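Local coordinates for protein putative NADH-flavin reductase (Lactobacillus casei ATCC 334, PDB 3H2S) that binds NADPH in a Rossmann-type domain and is probably an NAD(P)H-dependent oxidoreductase, perhaps a flavin reductase, at residues 27-32 / 43-48; 99-104 / 154-159; 173-178 / 207-212. One frame throughout, in Å; residues are numbered along the deposited sequence.

Interaction 1. Residues 27-32 / 43-48. With NDP (NADPH dihydro-nicotinamide-adenine-dinucleotide phosphate), chain C.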
loop_
_atom_site.group_PDB
_atom_site.type_symbol
_atom_site.label_atom_id
_atom_site.label_comp_id
_atom_site.label_asym_id
_atom_site.label_seq_id
_atom_site.Cartn_x
_atom_site.Cartn_y
_atom_site.Cartn_z
ATOM N N VAL A 27 3.069 15.875 -22.067
ATOM C CA VAL A 27 3.781 15.261 -20.951
ATOM C C VAL A 27 3.840 16.202 -19.763
ATOM O O VAL A 27 4.109 17.395 -19.919
ATOM C CB VAL A 27 5.212 14.842 -21.356
ATOM C CG1 VAL A 27 5.998 14.374 -20.130
ATOM C CG2 VAL A 27 5.137 13.720 -22.415
ATOM N N LEU A 28 3.590 15.654 -18.577
ATOM C CA LEU A 28 3.900 16.346 -17.335
ATOM C C LEU A 28 4.953 15.540 -16.586
ATOM O O LEU A 28 4.692 14.411 -16.176
ATOM C CB LEU A 28 2.650 16.489 -16.468
ATOM C CG LEU A 28 2.895 17.181 -15.123
ATOM C CD1 LEU A 28 3.444 18.591 -15.310
ATOM C CD2 LEU A 28 1.657 17.185 -14.263
ATOM N N ALA A 29 6.164 16.090 -16.506
ATOM C CA ALA A 29 7.293 15.412 -15.858
ATOM C C ALA A 29 7.337 15.802 -14.396
ATOM O O ALA A 29 7.480 16.976 -14.067
ATOM C CB ALA A 29 8.595 15.811 -16.527
ATOM N N VAL A 30 7.104 14.828 -13.525
ATOM C CA VAL A 30 7.204 15.047 -12.103
ATOM C C VAL A 30 8.654 14.815 -11.693
ATOM O O VAL A 30 9.182 13.717 -11.861
ATOM C CB VAL A 30 6.289 14.071 -11.335
ATOM C CG1 VAL A 30 6.362 14.332 -9.827
ATOM C CG2 VAL A 30 4.852 14.192 -11.868
ATOM N N VAL A 31 9.285 15.845 -11.142
ATOM C CA VAL A 31 10.731 15.824 -10.935
ATOM C C VAL A 31 11.095 16.424 -9.579
ATOM O O VAL A 31 10.274 17.075 -8.941
ATOM C CB VAL A 31 11.474 16.615 -12.058
ATOM C CG1 VAL A 31 11.105 16.048 -13.437
ATOM C CG2 VAL A 31 11.142 18.111 -11.985
ATOM N N ARG A 32 12.315 16.157 -9.123
ATOM C CA ARG A 32 12.842 16.849 -7.955
ATOM C C ARG A 32 14.003 17.753 -8.347
ATOM O O ARG A 32 14.382 18.645 -7.598
ATOM C CB ARG A 32 13.270 15.853 -6.888
ATOM C CG ARG A 32 14.242 14.804 -7.390
ATOM C CD ARG A 32 14.672 13.888 -6.253
ATOM N NE ARG A 32 15.616 12.888 -6.729
ATOM C CZ ARG A 32 16.154 11.945 -5.970
ATOM N NH1 ARG A 32 15.873 11.898 -4.670
ATOM N NH2 ARG A 32 17.009 11.084 -6.507
ATOM N N ALA A 43 13.701 22.164 -22.425
ATOM C CA ALA A 43 13.037 23.307 -21.820
ATOM C C ALA A 43 11.542 23.256 -22.089
ATOM O O ALA A 43 10.757 23.892 -21.388
ATOM C CB ALA A 43 13.629 24.604 -22.361
ATOM N N THR A 44 11.150 22.482 -23.096
ATOM C CA THR A 44 9.794 22.543 -23.621
ATOM C C THR A 44 8.860 21.553 -22.936
ATOM O O THR A 44 7.699 21.420 -23.323
ATOM C CB THR A 44 9.797 22.315 -25.129
ATOM N N VAL A 45 9.395 20.780 -21.998
ATOM C CA VAL A 45 8.600 19.757 -21.323
ATOM C C VAL A 45 8.054 20.299 -20.007
ATOM O O VAL A 45 8.813 20.772 -19.170
ATOM C CB VAL A 45 9.451 18.492 -21.047
ATOM C CG1 VAL A 45 8.643 17.460 -20.264
ATOM C CG2 VAL A 45 9.935 17.899 -22.363
ATOM N N ALA A 46 6.742 20.229 -19.827
ATOM C CA ALA A 46 6.107 20.786 -18.637
ATOM C C ALA A 46 6.499 19.988 -17.404
ATOM O O ALA A 46 6.698 18.782 -17.472
ATOM C CB ALA A 46 4.589 20.826 -18.795
ATOM N N THR A 47 6.656 20.680 -16.288
ATOM C CA THR A 47 7.328 20.119 -15.131
ATOM C C THR A 47 6.427 20.313 -13.902
ATOM O O THR A 47 5.715 21.320 -13.794
ATOM C CB THR A 47 8.700 20.838 -14.968
ATOM O OG1 THR A 47 9.771 19.951 -15.303
ATOM C CG2 THR A 47 8.880 21.431 -13.628
ATOM N N LEU A 48 6.348 19.299 -13.046
ATOM C CA LEU A 48 5.851 19.502 -11.684
ATOM C C LEU A 48 6.905 19.093 -10.657
ATOM O O LEU A 48 7.317 17.929 -10.613
ATOM C CB LEU A 48 4.562 18.705 -11.462
ATOM C CG LEU A 48 4.057 18.682 -10.016
ATOM C CD1 LEU A 48 3.594 20.084 -9.573
ATOM C CD2 LEU A 48 2.926 17.655 -9.899
HETATM P PA NDP C . 16.721 5.621 -12.442
HETATM O O1A NDP C . 17.715 5.180 -11.329
HETATM O O2A NDP C . 17.279 6.123 -13.729
HETATM O O5B NDP C . 16.014 6.859 -11.527
HETATM C C5B NDP C . 14.573 6.689 -11.550
HETATM C C4B NDP C . 13.864 8.019 -11.085
HETATM O O4B NDP C . 13.668 7.946 -9.687
HETATM C C3B NDP C . 14.748 9.293 -11.306
HETATM O O3B NDP C . 13.961 10.181 -12.037
HETATM C C2B NDP C . 14.978 9.803 -9.825
HETATM O O2B NDP C . 15.107 11.170 -9.645
HETATM C C1B NDP C . 13.674 9.246 -9.175
HETATM N N9A NDP C . 13.830 9.129 -7.716
HETATM C C8A NDP C . 14.718 8.225 -7.078
HETATM N N7A NDP C . 14.654 8.286 -5.746
HETATM C C5A NDP C . 13.657 9.251 -5.492
HETATM C C6A NDP C . 13.141 9.712 -4.269
HETATM N N6A NDP C . 13.670 9.226 -3.111
HETATM N N1A NDP C . 12.354 10.848 -4.277
HETATM C C2A NDP C . 11.872 11.249 -5.491
HETATM N N3A NDP C . 12.142 10.748 -6.734
HETATM C C4A NDP C . 13.122 9.782 -6.699
HETATM O O3 NDP C . 16.016 4.229 -12.676
HETATM P PN NDP C . 15.694 3.199 -13.889
HETATM O O1N NDP C . 15.111 4.005 -15.065
HETATM O O2N NDP C . 17.028 2.587 -14.191
HETATM O O5D NDP C . 14.553 2.114 -13.455
HETATM C C5D NDP C . 13.160 2.338 -13.690
HETATM C C4D NDP C . 12.408 1.090 -13.193
HETATM O O4D NDP C . 13.061 -0.015 -13.796
HETATM C C3D NDP C . 12.369 0.830 -11.658
HETATM O O3D NDP C . 11.170 0.242 -11.306
HETATM C C2D NDP C . 13.604 -0.128 -11.493
HETATM O O2D NDP C . 13.445 -0.982 -10.389
HETATM C C1D NDP C . 13.409 -0.959 -12.812
HETATM N N1N NDP C . 14.587 -1.773 -13.105
HETATM C C2N NDP C . 14.407 -3.218 -13.017
HETATM C C3N NDP C . 15.702 -4.028 -13.092
HETATM C C7N NDP C . 15.394 -5.455 -13.513
HETATM O O7N NDP C . 14.418 -6.027 -13.050
HETATM N N7N NDP C . 16.322 -6.136 -14.286
HETATM C C4N NDP C . 16.907 -3.431 -13.789
HETATM C C5N NDP C . 17.097 -1.955 -13.551
HETATM C C6N NDP C . 15.871 -1.112 -13.278
HETATM P P2B NDP C . 16.516 11.917 -9.983
HETATM O O1X NDP C . 16.718 11.934 -11.542
HETATM O O2X NDP C . 16.299 13.434 -9.622
HETATM O O3X NDP C . 17.676 11.286 -9.293
HETATM O O HOH W 1 5.170 19.036 -21.712
#
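Leu-28 and Leu-48 lie on one face of a parallel strand pair: with Leu-28 CG swung away from the backbone N (chi1 179°) and chi2 at 60°, CD1 comes to 3.7 Å from Leu-48 N and near Leu-48 CB. On the same face Val-30 CG2 lies 4.4 Å from Leu-48 CD2. On the other face Val-45 CG1 sits 4.1 Å from both Val-27 CG1 and Ala-29 CB, the two valines meeting obliquely, while Val-31 CG2 approaches Thr-47 OG1 with the side chains nearly at right angles. Between the two faces the backbones bond in alternation: Ala-29 N to Ala-46 O, Leu-48 N to Ala-29 O at 2.8 Å, and Val-31 N to Leu-48 O. At the Val-27 end, a water joins Val-27 O to Ala-46 N. The pair closes the beta-alpha-beta unit of strand 26-31, helix 34-40 and strand 46-49 at the edge of the Rossmann sheet within this chain. Just past the strand end, the extended Arg-32 chain lays one guanidinium face over the adenine, with NADPH C5A 3.5 Å from the guanidinium plane, off-centre, and turns the guanidinium edge to the 2'-phosphate. Arg-32 NE donates to NADPH O2X (3.0 Å) and Arg-32 NH2 to NADPH O3X (2.9 Å, 180°). Two nearly straight charged bonds to a group that NADH lacks are consistent with a preference for NADPH.

Interaction 2. Residues 99-104 / 154-159. With NDP (NADPH dihydro-nicotinamide-adenine-dinucleotide phosphate), chain C.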
loop_
_atom_site.group_PDB
_atom_site.type_symbol
_atom_site.label_atom_id
_atom_site.label_comp_id
_atom_site.label_asym_id
_atom_site.label_seq_id
_atom_site.Cartn_x
_atom_site.Cartn_y
_atom_site.Cartn_z
ATOM N N LEU A 99 -5.253 5.513 -16.634
ATOM C CA LEU A 99 -4.363 4.375 -16.798
ATOM C C LEU A 99 -3.087 4.605 -16.007
ATOM O O LEU A 99 -2.486 5.676 -16.076
ATOM C CB LEU A 99 -3.993 4.199 -18.274
ATOM C CG LEU A 99 -5.109 3.905 -19.272
ATOM C CD1 LEU A 99 -4.503 3.854 -20.674
ATOM C CD2 LEU A 99 -5.717 2.575 -18.930
ATOM N N ALA A 100 -2.642 3.587 -15.288
ATOM C CA ALA A 100 -1.378 3.688 -14.560
ATOM C C ALA A 100 -0.479 2.520 -14.927
ATOM O O ALA A 100 -0.799 1.369 -14.616
ATOM C CB ALA A 100 -1.636 3.700 -13.060
ATOM N N VAL A 101 0.661 2.814 -15.551
ATOM C CA VAL A 101 1.643 1.783 -15.850
ATOM C C VAL A 101 2.778 1.788 -14.835
ATOM O O VAL A 101 3.442 2.804 -14.631
ATOM C CB VAL A 101 2.219 1.934 -17.286
ATOM C CG1 VAL A 101 3.313 0.877 -17.570
ATOM C CG2 VAL A 101 1.101 1.843 -18.305
ATOM N N PHE A 102 3.027 0.633 -14.238
ATOM C CA PHE A 102 4.110 0.483 -13.259
ATOM C C PHE A 102 5.196 -0.391 -13.856
ATOM O O PHE A 102 4.899 -1.458 -14.417
ATOM C CB PHE A 102 3.588 -0.178 -11.974
ATOM C CG PHE A 102 2.570 0.634 -11.253
ATOM C CD1 PHE A 102 2.948 1.462 -10.213
ATOM C CD2 PHE A 102 1.229 0.595 -11.632
ATOM C CE1 PHE A 102 2.011 2.255 -9.551
ATOM C CE2 PHE A 102 0.288 1.421 -11.012
ATOM C CZ PHE A 102 0.679 2.246 -9.962
ATOM N N ILE A 103 6.429 0.117 -13.843
ATOM C CA ILE A 103 7.573 -0.693 -14.204
ATOM C C ILE A 103 7.976 -1.507 -12.974
ATOM O O ILE A 103 8.290 -0.952 -11.916
ATOM C CB ILE A 103 8.786 0.125 -14.665
ATOM C CG1 ILE A 103 8.433 1.024 -15.876
ATOM C CG2 ILE A 103 9.926 -0.813 -15.011
ATOM C CD1 ILE A 103 9.611 1.852 -16.378
ATOM N N LEU A 104 8.010 -2.820 -13.138
ATOM C CA LEU A 104 8.276 -3.722 -12.026
ATOM C C LEU A 104 9.682 -4.299 -12.161
ATOM O O LEU A 104 10.532 -3.732 -12.853
ATOM C CB LEU A 104 7.209 -4.825 -11.989
ATOM C CG LEU A 104 5.778 -4.310 -11.760
ATOM C CD1 LEU A 104 4.760 -5.430 -11.948
ATOM C CD2 LEU A 104 5.625 -3.652 -10.389
ATOM N N ILE A 154 -1.432 -1.247 -14.916
ATOM C CA ILE A 154 -0.782 -2.183 -15.810
ATOM C C ILE A 154 0.654 -2.377 -15.308
ATOM O O ILE A 154 1.350 -1.410 -15.003
ATOM C CB ILE A 154 -0.735 -1.653 -17.257
ATOM C CG1 ILE A 154 -2.142 -1.453 -17.831
ATOM C CG2 ILE A 154 0.064 -2.605 -18.161
ATOM C CD1 ILE A 154 -2.147 -0.576 -19.083
ATOM N N GLY A 155 1.066 -3.631 -15.135
ATOM C CA GLY A 155 2.440 -3.915 -14.733
ATOM C C GLY A 155 3.292 -4.390 -15.896
ATOM O O GLY A 155 2.844 -5.193 -16.728
ATOM N N ILE A 156 4.494 -3.827 -16.013
ATOM C CA ILE A 156 5.450 -4.287 -17.003
ATOM C C ILE A 156 6.813 -4.527 -16.357
ATOM O O ILE A 156 7.436 -3.609 -15.792
ATOM C CB ILE A 156 5.630 -3.279 -18.162
ATOM C CG1 ILE A 156 4.284 -2.922 -18.788
ATOM C CG2 ILE A 156 6.580 -3.853 -19.211
ATOM C CD1 ILE A 156 4.381 -1.874 -19.894
ATOM N N SER A 157 7.271 -5.773 -16.444
ATOM C CA SER A 157 8.583 -6.133 -15.922
ATOM C C SER A 157 9.572 -6.093 -17.072
ATOM O O SER A 157 9.265 -6.579 -18.176
ATOM C CB SER A 157 8.560 -7.540 -15.313
ATOM O OG SER A 157 7.917 -7.543 -14.055
ATOM N N PRO A 158 10.792 -5.597 -16.797
ATOM C CA PRO A 158 11.893 -5.716 -17.724
ATOM C C PRO A 158 12.383 -7.158 -17.781
ATOM O O PRO A 158 12.133 -7.934 -16.868
ATOM C CB PRO A 158 12.983 -4.803 -17.124
ATOM C CG PRO A 158 12.346 -4.101 -15.936
ATOM C CD PRO A 158 11.191 -4.950 -15.527
ATOM N N SER A 159 13.177 -7.470 -18.790
ATOM C CA SER A 159 14.045 -8.638 -18.755
ATOM C C SER A 159 15.139 -8.419 -17.714
ATOM O O SER A 159 15.294 -7.316 -17.189
ATOM C CB SER A 159 14.683 -8.837 -20.125
ATOM O OG SER A 159 13.680 -8.954 -21.117
HETATM P PA NDP C . 16.721 5.621 -12.442
HETATM O O1A NDP C . 17.715 5.180 -11.329
HETATM O O2A NDP C . 17.279 6.123 -13.729
HETATM O O5B NDP C . 16.014 6.859 -11.527
HETATM C C5B NDP C . 14.573 6.689 -11.550
HETATM C C4B NDP C . 13.864 8.019 -11.085
HETATM O O4B NDP C . 13.668 7.946 -9.687
HETATM C C3B NDP C . 14.748 9.293 -11.306
HETATM O O3B NDP C . 13.961 10.181 -12.037
HETATM C C2B NDP C . 14.978 9.803 -9.825
HETATM O O2B NDP C . 15.107 11.170 -9.645
HETATM C C1B NDP C . 13.674 9.246 -9.175
HETATM N N9A NDP C . 13.830 9.129 -7.716
HETATM C C8A NDP C . 14.718 8.225 -7.078
HETATM N N7A NDP C . 14.654 8.286 -5.746
HETATM C C5A NDP C . 13.657 9.251 -5.492
HETATM C C6A NDP C . 13.141 9.712 -4.269
HETATM N N6A NDP C . 13.670 9.226 -3.111
HETATM N N1A NDP C . 12.354 10.848 -4.277
HETATM C C2A NDP C . 11.872 11.249 -5.491
HETATM N N3A NDP C . 12.142 10.748 -6.734
HETATM C C4A NDP C . 13.122 9.782 -6.699
HETATM O O3 NDP C . 16.016 4.229 -12.676
HETATM P PN NDP C . 15.694 3.199 -13.889
HETATM O O1N NDP C . 15.111 4.005 -15.065
HETATM O O2N NDP C . 17.028 2.587 -14.191
HETATM O O5D NDP C . 14.553 2.114 -13.455
HETATM C C5D NDP C . 13.160 2.338 -13.690
HETATM C C4D NDP C . 12.408 1.090 -13.193
HETATM O O4D NDP C . 13.061 -0.015 -13.796
HETATM C C3D NDP C . 12.369 0.830 -11.658
HETATM O O3D NDP C . 11.170 0.242 -11.306
HETATM C C2D NDP C . 13.604 -0.128 -11.493
HETATM O O2D NDP C . 13.445 -0.982 -10.389
HETATM C C1D NDP C . 13.409 -0.959 -12.812
HETATM N N1N NDP C . 14.587 -1.773 -13.105
HETATM C C2N NDP C . 14.407 -3.218 -13.017
HETATM C C3N NDP C . 15.702 -4.028 -13.092
HETATM C C7N NDP C . 15.394 -5.455 -13.513
HETATM O O7N NDP C . 14.418 -6.027 -13.050
HETATM N N7N NDP C . 16.322 -6.136 -14.286
HETATM C C4N NDP C . 16.907 -3.431 -13.789
HETATM C C5N NDP C . 17.097 -1.955 -13.551
HETATM C C6N NDP C . 15.871 -1.112 -13.278
HETATM P P2B NDP C . 16.516 11.917 -9.983
HETATM O O1X NDP C . 16.718 11.934 -11.542
HETATM O O2X NDP C . 16.299 13.434 -9.622
HETATM O O3X NDP C . 17.676 11.286 -9.293
#
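Strands 99-103 and 154-158 run parallel, their axes 4.7 Å apart at 23°, joined by a ladder from Ala-100 O to Leu-104 N in which Phe-102 N to Ile-154 O and Ile-156 N to Phe-102 O lie almost on the carbonyl axes, whereas Leu-104 N comes from above the Ile-156 carbonyl plane. Val-101, Ile-103, Ile-154 and Ile-156 share one face. Val-101 divides its two methyls: CG1, on the far side of CB from the backbone N, meets Ile-156 CD1 at 3.8 Å, and CG2 rests against Ile-154 CB at 4.1 Å. On the other face Leu-104 CD1 passes over Gly-155 CA at 3.9 Å, close enough that a CB on Gly-155 would crowd it. Ser-157 OG lies against Leu-104 CB at 3.5 Å but bonds to Gly-105 O and Arg-209. At the C-terminal ends, where a Rossmann sheet receives its dinucleotide, Ile-103 CG2 touches the nicotinamide ribose, 3.5 Å from NADPH O4D, and Pro-158 CG packs 3.7 Å from NADPH C2N of the nicotinamide ring. Ser-159 O comes to 3.3 Å from the carboxamide NADPH N7N. Helix 189-201 covers the isoleucine-valine face through Met-192, Ile-196 and Leu-200, while helix 132-145 packs on Phe-102 and Leu-104. In the sheet, strand 65-68 flanks 99-103 and strand 209-214 flanks 153-158.

Interaction 3. Residues 173-178 / 207-212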
loop_
_atom_site.group_PDB
_atom_site.type_symbol
_atom_site.label_atom_id
_atom_site.label_comp_id
_atom_site.label_asym_id
_atom_site.label_seq_id
_atom_site.Cartn_x
_atom_site.Cartn_y
_atom_site.Cartn_z
ATOM N N GLY A 173 5.820 -11.117 -23.231
ATOM C CA GLY A 173 5.271 -12.323 -22.631
ATOM C C GLY A 173 4.468 -11.962 -21.397
ATOM O O GLY A 173 3.998 -10.828 -21.260
ATOM N N LYS A 174 4.261 -12.941 -20.524
ATOM C CA LYS A 174 3.366 -12.775 -19.382
ATOM C C LYS A 174 4.178 -12.762 -18.088
ATOM O O LYS A 174 4.591 -11.699 -17.638
ATOM C CB LYS A 174 2.308 -13.886 -19.352
ATOM C CG LYS A 174 1.410 -13.919 -20.574
ATOM C CD LYS A 174 1.306 -15.322 -21.156
ATOM C CE LYS A 174 0.867 -15.281 -22.619
ATOM N NZ LYS A 174 0.273 -16.579 -23.053
ATOM N N ASP A 175 4.510 -13.944 -17.563
ATOM C CA ASP A 175 5.098 -14.040 -16.219
ATOM C C ASP A 175 6.461 -14.726 -16.184
ATOM O O ASP A 175 6.994 -14.989 -15.101
ATOM C CB ASP A 175 4.149 -14.760 -15.256
ATOM C CG ASP A 175 2.857 -13.998 -15.034
ATOM O OD1 ASP A 175 2.918 -12.848 -14.548
ATOM O OD2 ASP A 175 1.778 -14.585 -15.266
ATOM N N THR A 176 6.958 -15.126 -17.353
ATOM C CA THR A 176 8.209 -15.878 -17.440
ATOM C C THR A 176 9.307 -15.062 -18.118
ATOM O O THR A 176 9.063 -14.404 -19.117
ATOM C CB THR A 176 8.010 -17.230 -18.188
ATOM O OG1 THR A 176 6.991 -17.986 -17.523
ATOM C CG2 THR A 176 9.296 -18.045 -18.158
ATOM N N LEU A 177 10.493 -15.049 -17.513
ATOM C CA LEU A 177 11.646 -14.410 -18.114
ATOM C C LEU A 177 11.780 -14.856 -19.568
ATOM O O LEU A 177 11.706 -16.057 -19.865
ATOM C CB LEU A 177 12.915 -14.788 -17.337
ATOM C CG LEU A 177 14.166 -13.965 -17.660
ATOM C CD1 LEU A 177 14.009 -12.528 -17.141
ATOM C CD2 LEU A 177 15.381 -14.644 -17.047
ATOM N N LEU A 178 12.021 -13.885 -20.449
ATOM C CA LEU A 178 12.233 -14.124 -21.866
ATOM C C LEU A 178 13.719 -14.115 -22.223
ATOM O O LEU A 178 14.505 -13.318 -21.709
ATOM C CB LEU A 178 11.510 -13.063 -22.700
ATOM C CG LEU A 178 10.000 -12.917 -22.476
ATOM C CD1 LEU A 178 9.447 -11.765 -23.307
ATOM C CD2 LEU A 178 9.268 -14.231 -22.802
ATOM N N ARG A 207 -4.760 -4.530 -15.464
ATOM C CA ARG A 207 -4.853 -5.424 -14.304
ATOM C C ARG A 207 -4.122 -6.735 -14.556
ATOM O O ARG A 207 -4.475 -7.783 -14.014
ATOM C CB ARG A 207 -6.319 -5.668 -13.907
ATOM C CG ARG A 207 -7.021 -4.460 -13.273
ATOM C CD ARG A 207 -8.557 -4.606 -13.384
ATOM N NE ARG A 207 -9.208 -3.305 -13.424
ATOM C CZ ARG A 207 -9.939 -2.858 -14.437
ATOM N NH1 ARG A 207 -10.237 -3.658 -15.452
ATOM N NH2 ARG A 207 -10.468 -1.646 -14.377
ATOM N N ASP A 208 -3.067 -6.656 -15.353
ATOM C CA ASP A 208 -2.235 -7.813 -15.635
ATOM C C ASP A 208 -0.786 -7.343 -15.645
ATOM O O ASP A 208 -0.509 -6.144 -15.636
ATOM C CB ASP A 208 -2.614 -8.409 -16.991
ATOM C CG ASP A 208 -2.254 -9.882 -17.113
ATOM O OD1 ASP A 208 -1.517 -10.405 -16.249
ATOM O OD2 ASP A 208 -2.647 -10.497 -18.125
ATOM N N ARG A 209 0.135 -8.294 -15.654
ATOM C CA ARG A 209 1.551 -7.992 -15.788
ATOM C C ARG A 209 2.080 -8.656 -17.051
ATOM O O ARG A 209 1.765 -9.807 -17.324
ATOM C CB ARG A 209 2.318 -8.507 -14.574
ATOM C CG ARG A 209 3.789 -8.114 -14.579
ATOM C CD ARG A 209 4.676 -9.166 -15.210
ATOM N NE ARG A 209 4.632 -10.420 -14.467
ATOM C CZ ARG A 209 5.389 -10.682 -13.406
ATOM N NH1 ARG A 209 6.299 -9.797 -13.007
ATOM N NH2 ARG A 209 5.238 -11.828 -12.739
ATOM N N ILE A 210 2.816 -7.894 -17.853
ATOM C CA ILE A 210 3.581 -8.462 -18.951
ATOM C C ILE A 210 5.088 -8.262 -18.755
ATOM O O ILE A 210 5.510 -7.510 -17.884
ATOM C CB ILE A 210 3.127 -7.897 -20.303
ATOM C CG1 ILE A 210 3.242 -6.366 -20.319
ATOM C CG2 ILE A 210 1.681 -8.362 -20.614
ATOM C CD1 ILE A 210 3.109 -5.743 -21.724
ATOM N N VAL A 211 5.890 -9.013 -19.504
ATOM C CA VAL A 211 7.343 -8.836 -19.481
ATOM C C VAL A 211 7.752 -8.551 -20.917
ATOM O O VAL A 211 7.161 -9.099 -21.846
ATOM C CB VAL A 211 8.065 -10.110 -19.000
ATOM C CG1 VAL A 211 7.591 -11.346 -19.781
ATOM C CG2 VAL A 211 9.578 -9.957 -19.099
ATOM N N VAL A 212 8.794 -7.750 -21.098
ATOM C CA VAL A 212 9.242 -7.425 -22.456
ATOM C C VAL A 212 10.743 -7.613 -22.631
ATOM O O VAL A 212 11.511 -7.370 -21.705
ATOM C CB VAL A 212 8.823 -5.995 -22.868
ATOM C CG1 VAL A 212 7.321 -5.935 -23.053
ATOM C CG2 VAL A 212 9.258 -4.978 -21.827
HETATM O O HOH W 2 -0.892 -12.812 -14.911
#
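Arg-209 reaches from its strand to the turn at Lys-174 and Asp-175. From CB the chain leaves with CG anti to the backbone N (chi1 -175°) and packed against Gly-155 O of the neighbouring strand 153-158, then bends at chi2 and chi3; CD passes 3.5 Å from Lys-174 O, and NE and NH2 both grip Asp-175 OD1, at 3.0 and 3.1 Å. This side-on salt bridge lies in the guanidinium plane, uses the anti side of the carboxylate oxygen, and leaves the two flat groups 66° apart. NH1 turns instead to Ser-108 and Ser-157, and Tyr-142 adds a cation-pi contact. Shortened to an alanine, this position would probably leave the Asp-175 carboxylate without its charged mate and open a gap beside Lys-174 O. The segments meet where the mostly parallel Rossmann sheet gains an antiparallel edge strand, 170-173, alongside strand 209-214: Gly-173 and Val-211 form a hydrogen-bonded pair, Gly-173 N to Val-211 O at 2.8 Å, with the return bond from Val-211 N well above the carbonyl plane. Past Gly-173 the chain curls round Val-211, whose CG1 lies 3.5 Å from Thr-176 O and 3.9 Å from Leu-178 CG. Outside the salt bridge, a water links Asp-175 OD2 to Asp-208 OD1.

How the interactions relate
All three contacts belong to one sheet. Interaction 2 is its buried middle, about 4 Å from the centre of the chain, whereas interactions 1 and 3 lie partly exposed toward opposite edges, their centres about 29 Å apart. Interactions 1 and 2 are parallel ladders with mainly apolar side chains and both touch NADPH, one at the adenosine 2'-phosphate and the other at the nicotinamide end. Interaction 3 has one antiparallel hydrogen-bonded pair and a charged Arg-Asp contact. Strands 153-158 and 209-214 are neighbours, so interactions 2 and 3 touch directly: Ser-157 N probably bonds Ile-210 O, and Ser-159 OG bonds Val-212 O.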